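Local coordinates for FtsZ-like protein of unknown function (Nostoc punctiforme, PDB 3C8L) that is an FtsZ-like protein of unknown function that belongs to the Lin0512 family of conserved hypothetical proteins and forms a four-chain assembly in the crystal, at residues Glu21-Ala26 and Gln67-Glu72; Val60-Pro65 and Leu84-Gly89; Gly90-Gly95 and Asn105-Ile110. All blocks are in the same frame, centred on the assembly; numbering follows the deposited sequence.

Contact 1 of 3, residues Glu21-Ala26 and Gln67-Glu72; sequences EPTIAA and QVREEE
Glu-21 and Arg-69 meet in a salt bridge: NH1 of Arg-69 donates to Glu-21 OE1 at 3.0 Å, on the syn lone pair of that oxygen and close to the guanidinium plane, while NH2 adds a weaker bond to the same oxygen. Glu-72 extends this into a salt-bridge network that ties the N-cap of helix 22-34 to the start of helix 70-74. Arg-69 NE and NH2 both grip Glu-72 OE1 side-on, each at 3.1 Å, coming from one face of the carboxylate. With a carboxylate oxygen at two places on its edge, the guanidinium is fixed in rotation; an alanine in place of Glu-72 would probably leave NE without its mate and let the arginine end turn about its remaining bond to Glu-21. Thr-23 sits under this group, its OG1 3.5 Å from the plane and over its centre. The same hydroxyl accepts from Arg-69 N at 2.9 Å, having been placed on the side of its own backbone N (chi1 -62°), and CG2 is thereby turned to the Glu-72 carboxylate. A water joins Glu-21 OE1 to Thr-23 N. Farther in, Pro-22 and Val-68 both pack on Val-62 of strand 55-62, and Ala-26 CB approaches Val-68 CG1. At the outer end, Pro-22 CG rests 3.6 Å from Gln-67 CB.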
loop_
_atom_site.group_PDB
_atom_site.type_symbol
_atom_site.label_atom_id
_atom_site.label_comp_id
_atom_site.label_asym_id
_atom_site.label_seq_id
_atom_site.Cartn_x
_atom_site.Cartn_y
_atom_site.Cartn_z
ATOM N N GLU A 21 -15.435 0.479 15.355
ATOM C CA GLU A 21 -15.828 -0.398 14.238
ATOM C C GLU A 21 -14.719 -1.310 13.703
ATOM O O GLU A 21 -14.220 -1.113 12.592
ATOM C CB GLU A 21 -16.486 0.380 13.096
ATOM C CG GLU A 21 -17.915 0.889 13.406
ATOM C CD GLU A 21 -18.983 -0.192 13.500
ATOM O OE1 GLU A 21 -18.751 -1.333 13.065
ATOM O OE2 GLU A 21 -20.105 0.116 13.985
ATOM N N PRO A 22 -14.333 -2.326 14.484
ATOM C CA PRO A 22 -13.346 -3.267 13.976
ATOM C C PRO A 22 -13.787 -3.943 12.671
ATOM O O PRO A 22 -12.940 -4.337 11.882
ATOM C CB PRO A 22 -13.164 -4.262 15.136
ATOM C CG PRO A 22 -14.257 -3.995 16.063
ATOM C CD PRO A 22 -14.771 -2.650 15.853
ATOM N N THR A 23 -15.093 -4.097 12.442
ATOM C CA THR A 23 -15.546 -4.654 11.184
ATOM C C THR A 23 -15.044 -3.823 9.978
ATOM O O THR A 23 -14.658 -4.392 8.955
ATOM C CB THR A 23 -17.097 -4.715 11.104
ATOM O OG1 THR A 23 -17.580 -5.568 12.144
ATOM C CG2 THR A 23 -17.548 -5.321 9.773
ATOM N N ILE A 24 -15.084 -2.499 10.092
ATOM C CA ILE A 24 -14.638 -1.576 9.048
ATOM C C ILE A 24 -13.141 -1.758 8.800
ATOM O O ILE A 24 -12.678 -1.831 7.663
ATOM C CB ILE A 24 -14.978 -0.112 9.452
ATOM C CG1 ILE A 24 -16.501 0.100 9.403
ATOM C CG2 ILE A 24 -14.278 0.883 8.538
ATOM C CD1 ILE A 24 -16.951 1.482 9.770
ATOM N N ALA A 25 -12.375 -1.801 9.881
ATOM C CA ALA A 25 -10.926 -2.009 9.754
ATOM C C ALA A 25 -10.655 -3.344 9.042
ATOM O O ALA A 25 -9.831 -3.422 8.116
ATOM C CB ALA A 25 -10.264 -1.976 11.128
ATOM N N ALA A 26 -11.370 -4.395 9.453
ATOM C CA ALA A 26 -11.192 -5.714 8.864
ATOM C C ALA A 26 -11.578 -5.768 7.380
ATOM O O ALA A 26 -10.863 -6.342 6.575
ATOM C CB ALA A 26 -11.976 -6.760 9.647
ATOM N N GLN A 67 -16.088 -8.316 17.910
ATOM C CA GLN A 67 -17.026 -7.351 17.344
ATOM C C GLN A 67 -17.041 -7.362 15.812
ATOM O O GLN A 67 -17.800 -6.611 15.213
ATOM C CB GLN A 67 -16.717 -5.934 17.829
ATOM C CG GLN A 67 -16.966 -5.710 19.324
ATOM C CD GLN A 67 -16.626 -4.316 19.777
ATOM O OE1 GLN A 67 -16.632 -3.354 18.981
ATOM N NE2 GLN A 67 -16.256 -4.188 21.046
ATOM N N VAL A 68 -16.215 -8.207 15.187
ATOM C CA VAL A 68 -16.178 -8.256 13.726
ATOM C C VAL A 68 -17.354 -9.052 13.168
ATOM O O VAL A 68 -17.604 -10.181 13.569
ATOM C CB VAL A 68 -14.848 -8.846 13.242
ATOM C CG1 VAL A 68 -14.861 -9.055 11.713
ATOM C CG2 VAL A 68 -13.694 -7.914 13.605
ATOM N N ARG A 69 -18.074 -8.427 12.246
ATOM C CA ARG A 69 -19.224 -9.041 11.553
ATOM C C ARG A 69 -18.683 -9.800 10.338
ATOM O O ARG A 69 -18.294 -9.203 9.315
ATOM C CB ARG A 69 -20.215 -7.967 11.146
ATOM C CG ARG A 69 -20.759 -7.186 12.350
ATOM C CD ARG A 69 -21.809 -6.169 11.966
ATOM N NE ARG A 69 -21.283 -5.113 11.113
ATOM C CZ ARG A 69 -20.738 -3.969 11.528
ATOM N NH1 ARG A 69 -20.623 -3.692 12.808
ATOM N NH2 ARG A 69 -20.283 -3.086 10.638
ATOM N N GLU A 70 -18.642 -11.123 10.458
ATOM C CA GLU A 70 -18.026 -11.976 9.449
ATOM C C GLU A 70 -18.555 -11.868 8.051
ATOM O O GLU A 70 -17.792 -11.820 7.090
ATOM C CB GLU A 70 -18.090 -13.446 9.897
ATOM C CG GLU A 70 -17.737 -14.476 8.816
ATOM C CD GLU A 70 -17.560 -15.891 9.360
ATOM O OE1 GLU A 70 -17.202 -16.035 10.566
ATOM O OE2 GLU A 70 -17.754 -16.843 8.567
ATOM N N GLU A 71 -19.866 -11.827 7.920
ATOM C CA GLU A 71 -20.495 -11.797 6.608
ATOM C C GLU A 71 -20.132 -10.559 5.801
ATOM O O GLU A 71 -19.958 -10.630 4.589
ATOM C CB GLU A 71 -22.016 -11.960 6.745
ATOM C CG GLU A 71 -22.471 -13.310 7.385
ATOM C CD GLU A 71 -22.246 -13.459 8.895
ATOM O OE1 GLU A 71 -21.953 -12.454 9.606
ATOM O OE2 GLU A 71 -22.402 -14.600 9.398
ATOM N N GLU A 72 -20.034 -9.429 6.474
ATOM C CA GLU A 72 -19.653 -8.186 5.833
ATOM C C GLU A 72 -18.197 -8.238 5.355
ATOM O O GLU A 72 -17.889 -7.789 4.257
ATOM C CB GLU A 72 -19.861 -7.025 6.814
ATOM C CG GLU A 72 -19.451 -5.678 6.318
ATOM C CD GLU A 72 -19.910 -4.528 7.222
ATOM O OE1 GLU A 72 -20.833 -4.734 8.036
ATOM O OE2 GLU A 72 -19.364 -3.412 7.064
HETATM O O HOH W 1 -17.493 -3.524 14.037
#

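Contact 2 of 3, residues Val60-Pro65 and Leu84-Gly89; sequences VAVPYP and LTVESG
Val-60 O is gripped twice: Glu-87 N donates to it at 2.9 Å in the carbonyl plane, and a water donates at the same length. That water also accepts from Thr-85 OG1 and donates to Glu-87 OE2, so it ties both side chains together over the face that carries Ala-61 and Glu-87; OE2 has a second partner in Gln-59 of the same chain. Glu-87 reaches the water because its CG stands between backbone N and carbonyl carbon (chi1 70°), which also lays CG against Ala-61 CB at 3.8 Å. Val-60 N donates to Thr-85 O, and Val-62 N to Glu-87 O at 3.1 Å. These bonds pair Val-60 with Val-86 and Ala-61 with Glu-87 on neighbouring parallel strands, the two strands of a beta-alpha-beta unit whose crossover carries helix 70-74. On the face that looks to the helices, Val-60 and Val-86 lie side by side, with CG1 4.1 Å from CG1, and Val-60 CG2 meets Leu-84 CD1. Val-86 CG1 is the busier methyl: Val-62 CG1 comes at it obliquely, and Pro-65 CB presses in to 3.5 Å as the chain turns back over the sheet. The reverse face carries Ala-61, which packs on Met-91 of a second subunit. Gly-89 CA also comes to this methyl, 3.9 Å from Ala-61 CB.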
loop_
_atom_site.group_PDB
_atom_site.type_symbol
_atom_site.label_atom_id
_atom_site.label_comp_id
_atom_site.label_asym_id
_atom_site.label_seq_id
_atom_site.Cartn_x
_atom_site.Cartn_y
_atom_site.Cartn_z
ATOM N N VAL A 60 -7.805 -12.605 9.847
ATOM C CA VAL A 60 -7.779 -11.224 10.315
ATOM C C VAL A 60 -7.342 -11.105 11.765
ATOM O O VAL A 60 -7.746 -11.920 12.598
ATOM C CB VAL A 60 -9.189 -10.562 10.177
ATOM C CG1 VAL A 60 -9.292 -9.247 10.974
ATOM C CG2 VAL A 60 -9.514 -10.318 8.694
ATOM N N ALA A 61 -6.479 -10.126 12.054
ATOM C CA ALA A 61 -6.070 -9.794 13.413
ATOM C C ALA A 61 -6.440 -8.326 13.605
ATOM O O ALA A 61 -6.090 -7.470 12.778
ATOM C CB ALA A 61 -4.617 -10.079 13.674
ATOM N N VAL A 62 -7.147 -8.032 14.694
ATOM C CA VAL A 62 -7.630 -6.681 14.932
ATOM C C VAL A 62 -8.004 -6.549 16.412
ATOM O O VAL A 62 -8.266 -7.562 17.067
ATOM C CB VAL A 62 -8.936 -6.448 14.056
ATOM C CG1 VAL A 62 -10.070 -7.423 14.490
ATOM C CG2 VAL A 62 -9.438 -5.024 14.085
ATOM N N PRO A 63 -8.011 -5.315 16.953
ATOM C CA PRO A 63 -8.527 -5.165 18.313
ATOM C C PRO A 63 -10.041 -5.470 18.326
ATOM O O PRO A 63 -10.733 -5.232 17.334
ATOM C CB PRO A 63 -8.214 -3.711 18.670
ATOM C CG PRO A 63 -7.255 -3.240 17.638
ATOM C CD PRO A 63 -7.424 -4.063 16.444
ATOM N N TYR A 64 -10.520 -5.988 19.451
ATOM C CA TYR A 64 -11.942 -6.327 19.649
ATOM C C TYR A 64 -12.414 -7.282 18.552
ATOM O O TYR A 64 -13.441 -7.035 17.897
ATOM C CB TYR A 64 -12.788 -5.056 19.680
ATOM C CG TYR A 64 -12.235 -3.977 20.569
ATOM C CD1 TYR A 64 -12.296 -4.093 21.950
ATOM C CD2 TYR A 64 -11.671 -2.833 20.041
ATOM C CE1 TYR A 64 -11.774 -3.104 22.770
ATOM C CE2 TYR A 64 -11.156 -1.838 20.838
ATOM C CZ TYR A 64 -11.208 -1.974 22.206
ATOM O OH TYR A 64 -10.724 -0.993 23.036
ATOM N N PRO A 65 -11.708 -8.410 18.365
ATOM C CA PRO A 65 -12.067 -9.318 17.273
ATOM C C PRO A 65 -13.493 -9.858 17.386
ATOM O O PRO A 65 -14.131 -10.171 16.388
ATOM C CB PRO A 65 -11.032 -10.436 17.399
ATOM C CG PRO A 65 -10.640 -10.397 18.808
ATOM C CD PRO A 65 -10.602 -8.967 19.159
ATOM N N LEU A 84 -13.367 -17.368 7.125
ATOM C CA LEU A 84 -12.733 -16.324 7.915
ATOM C C LEU A 84 -12.390 -16.774 9.330
ATOM O O LEU A 84 -13.149 -17.527 9.954
ATOM C CB LEU A 84 -13.696 -15.101 8.078
ATOM C CG LEU A 84 -13.231 -13.909 8.927
ATOM C CD1 LEU A 84 -12.031 -13.212 8.278
ATOM C CD2 LEU A 84 -14.383 -12.912 9.123
ATOM N N THR A 85 -11.218 -16.342 9.795
ATOM C CA THR A 85 -10.865 -16.455 11.202
ATOM C C THR A 85 -10.554 -15.013 11.652
ATOM O O THR A 85 -10.035 -14.197 10.854
ATOM C CB THR A 85 -9.688 -17.377 11.506
ATOM O OG1 THR A 85 -8.486 -16.843 10.957
ATOM C CG2 THR A 85 -9.958 -18.784 10.987
ATOM N N VAL A 86 -10.914 -14.681 12.886
ATOM C CA VAL A 86 -10.621 -13.384 13.470
ATOM C C VAL A 86 -9.946 -13.654 14.812
ATOM O O VAL A 86 -10.417 -14.490 15.597
ATOM C CB VAL A 86 -11.872 -12.506 13.668
ATOM C CG1 VAL A 86 -11.472 -11.093 13.980
ATOM C CG2 VAL A 86 -12.709 -12.484 12.378
ATOM N N GLU A 87 -8.854 -12.949 15.078
ATOM C CA GLU A 87 -8.095 -13.087 16.299
ATOM C C GLU A 87 -7.635 -11.721 16.785
ATOM O O GLU A 87 -7.649 -10.734 16.038
ATOM C CB GLU A 87 -6.869 -13.997 16.055
ATOM C CG GLU A 87 -5.794 -13.358 15.160
ATOM C CD GLU A 87 -4.779 -14.351 14.674
ATOM O OE1 GLU A 87 -3.775 -14.574 15.384
ATOM O OE2 GLU A 87 -5.033 -15.000 13.649
ATOM N N SER A 88 -7.253 -11.642 18.059
ATOM C CA SER A 88 -6.765 -10.389 18.641
ATOM C C SER A 88 -5.358 -10.092 18.105
ATOM O O SER A 88 -4.493 -10.950 18.107
ATOM C CB SER A 88 -6.751 -10.460 20.162
ATOM O OG SER A 88 -6.369 -9.216 20.711
ATOM N N GLY A 89 -5.146 -8.850 17.700
ATOM C CA GLY A 89 -3.893 -8.405 17.100
ATOM C C GLY A 89 -4.114 -7.050 16.486
ATOM O O GLY A 89 -4.971 -6.274 16.911
HETATM O O HOH W 2 -7.505 -14.832 12.532
#

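Contact 3 of 3, residues Gly90-Gly95 and Asn105-Ile110; sequences GMIVQG and NDEMLI
The chi1 of Val-93, 178°, sets CG1 opposite the backbone N, which sends that methyl to Met-108 and leaves CG2 for Ile-110. Met-108 is a selenomethionine; in the conformer described, its bend at chi3 (-78°) brings CE to 3.8 Å from Val-93 CG1. Ile-110 runs CG1 out on the side of its own N, and its CD1 touches both Val-93 CG2, at 3.9 Å, and the CE of Met-91, also a selenomethionine. Beneath these side chains the backbones form an antiparallel pair within the mixed sheet, strand 81-94 against strand 107-120. Met-91 with Ile-110 and Val-93 with Met-108 are hydrogen-bonded pairs; Val-93 N reaches Met-108 O at 2.9 Å, and Ile-92 with Leu-109 is a non-hydrogen-bonded pair between them. The face bearing Met-91, Val-93, Met-108 and Ile-110 meets a second subunit, where Val-93 packs on Ala-114 and Ile-110 on Ile-112 of that chain. On the reverse face Ile-92 reaches two ways: CG1 lies 4.0 Å from Leu-109 CD2, and CG2 touches Glu-107 CG at 3.8 Å. In one conformer Gln-94 runs alongside Glu-107 with amide and carboxylate planes 86° apart, NE2 standing 3.5 Å from OE2, while Glu-107 OE1 is hydrogen-bonded to the hydroxyl of Tyr-64 of the same chain. Where the strands part, Gly-95 N donates to Asp-106 O, and Asn-105 OD1 accepts from Glu-107 N at 3.0 Å in an Asx turn.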
loop_
_atom_site.group_PDB
_atom_site.type_symbol
_atom_site.label_atom_id
_atom_site.label_comp_id
_atom_site.label_asym_id
_atom_site.label_seq_id
_atom_site.Cartn_x
_atom_site.Cartn_y
_atom_site.Cartn_z
ATOM N N GLY A 90 -3.372 -6.768 15.430
ATOM C CA GLY A 90 -3.458 -5.457 14.840
ATOM C C GLY A 90 -2.898 -4.425 15.824
ATOM O O GLY A 90 -1.875 -4.676 16.498
HETATM N N MSE A 91 -3.533 -3.261 15.896
HETATM C CA MSE A 91 -3.059 -2.236 16.816
HETATM C C MSE A 91 -4.145 -1.201 17.110
HETATM O O MSE A 91 -5.030 -0.979 16.284
HETATM C CB MSE A 91 -1.833 -1.504 16.222
HETATM C CG MSE A 91 -1.003 -0.711 17.222
HETATM SE SE MSE A 91 0.699 -0.114 16.527
HETATM C CE MSE A 91 -0.000 1.440 15.852
ATOM N N ILE A 92 -4.115 -0.630 18.312
ATOM C CA ILE A 92 -4.979 0.492 18.675
ATOM C C ILE A 92 -4.069 1.741 18.767
ATOM O O ILE A 92 -3.029 1.710 19.436
ATOM C CB ILE A 92 -5.633 0.349 20.053
ATOM C CG1 ILE A 92 -6.562 -0.863 20.051
ATOM C CG2 ILE A 92 -6.383 1.646 20.401
ATOM C CD1 ILE A 92 -7.172 -1.219 21.432
ATOM N N VAL A 93 -4.454 2.826 18.096
ATOM C CA VAL A 93 -3.754 4.094 18.244
ATOM C C VAL A 93 -4.691 4.928 19.166
ATOM O O VAL A 93 -5.843 5.200 18.805
ATOM C CB VAL A 93 -3.542 4.818 16.921
ATOM C CG1 VAL A 93 -2.840 6.145 17.171
ATOM C CG2 VAL A 93 -2.755 3.932 15.947
ATOM N N GLN A 94 -4.190 5.280 20.351
ATOM C CA GLN A 94 -4.913 6.098 21.328
ATOM C C GLN A 94 -4.766 7.574 21.038
ATOM O O GLN A 94 -3.675 8.071 20.764
ATOM C CB GLN A 94 -4.329 5.886 22.727
ATOM C CG GLN A 94 -4.576 4.542 23.336
ATOM C CD GLN A 94 -6.023 4.342 23.746
ATOM O OE1 GLN A 94 -6.777 5.308 23.924
ATOM N NE2 GLN A 94 -6.412 3.097 23.920
ATOM N N GLY A 95 -5.857 8.311 21.133
ATOM C CA GLY A 95 -5.780 9.739 20.915
ATOM C C GLY A 95 -7.150 10.347 21.154
ATOM O O GLY A 95 -8.161 9.776 20.755
ATOM N N ASN A 105 -14.784 7.715 19.398
ATOM C CA ASN A 105 -14.134 7.553 20.697
ATOM C C ASN A 105 -12.651 7.899 20.547
ATOM O O ASN A 105 -12.264 8.459 19.504
ATOM C CB ASN A 105 -14.379 6.155 21.291
ATOM C CG ASN A 105 -13.611 5.045 20.581
ATOM O OD1 ASN A 105 -12.909 5.278 19.616
ATOM N ND2 ASN A 105 -13.724 3.828 21.102
ATOM N N ASP A 106 -11.840 7.558 21.553
ATOM C CA ASP A 106 -10.415 7.904 21.544
ATOM C C ASP A 106 -9.512 6.846 20.929
ATOM O O ASP A 106 -8.321 6.770 21.263
ATOM C CB ASP A 106 -9.909 8.198 22.984
ATOM C CG ASP A 106 -10.547 9.420 23.641
ATOM O OD1 ASP A 106 -11.302 10.192 23.012
ATOM O OD2 ASP A 106 -10.240 9.635 24.850
ATOM N N GLU A 107 -10.050 6.037 20.025
ATOM C CA GLU A 107 -9.242 5.007 19.419
ATOM C C GLU A 107 -9.359 4.870 17.902
ATOM O O GLU A 107 -10.409 5.145 17.308
ATOM C CB GLU A 107 -9.678 3.646 19.985
ATOM C CG GLU A 107 -9.502 3.482 21.496
ATOM C CD GLU A 107 -9.927 2.147 22.038
ATOM O OE1 GLU A 107 -10.549 1.368 21.330
ATOM O OE2 GLU A 107 -9.635 1.880 23.232
HETATM N N MSE A 108 -8.225 4.602 17.270
HETATM C CA MSE A 108 -8.201 4.260 15.837
HETATM C C MSE A 108 -7.824 2.792 15.890
HETATM O O MSE A 108 -6.879 2.418 16.593
HETATM C CB MSE A 108 -7.188 5.008 14.966
HETATM C CG MSE A 108 -7.463 6.455 14.747
HETATM SE SE MSE A 108 -6.470 7.112 13.219
HETATM C CE MSE A 108 -4.822 7.259 14.088
ATOM N N LEU A 109 -8.548 1.972 15.136
ATOM C CA LEU A 109 -8.332 0.539 15.105
ATOM C C LEU A 109 -7.704 0.111 13.792
ATOM O O LEU A 109 -8.221 0.439 12.708
ATOM C CB LEU A 109 -9.663 -0.203 15.302
ATOM C CG LEU A 109 -10.511 0.262 16.502
ATOM C CD1 LEU A 109 -11.806 -0.585 16.583
ATOM C CD2 LEU A 109 -9.739 0.190 17.807
ATOM N N ILE A 110 -6.629 -0.664 13.895
ATOM C CA ILE A 110 -5.903 -1.146 12.742
ATOM C C ILE A 110 -5.960 -2.666 12.675
ATOM O O ILE A 110 -5.620 -3.362 13.636
ATOM C CB ILE A 110 -4.436 -0.649 12.745
ATOM C CG1 ILE A 110 -4.374 0.874 12.880
ATOM C CG2 ILE A 110 -3.767 -1.153 11.476
ATOM C CD1 ILE A 110 -2.982 1.416 13.035
#

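Overall arrangement
Along the chain contact 1 crosses contact 2, because Val-60-Pro-65 lies between Glu-21-Ala-26 and Gln-67-Glu-72 and Leu-84-Gly-89 comes after them, while contact 3 opens only after both have closed. Contacts 1 and 2 have centres about 9 Å apart and touch through Val-68 and Val-62: helix ends lie on one face of the sheet that contact 2 helps build. Contact 3 is farther off, about 14 Å from contact 2 and 15 Å from contact 1 between centres, yet shares strand 81-94 with contact 2. Pro-63 packs against Ile-92 and Met-91 where these two meet. Both also touch the second subunit, so this part of the sheet also packs against a neighbouring chain.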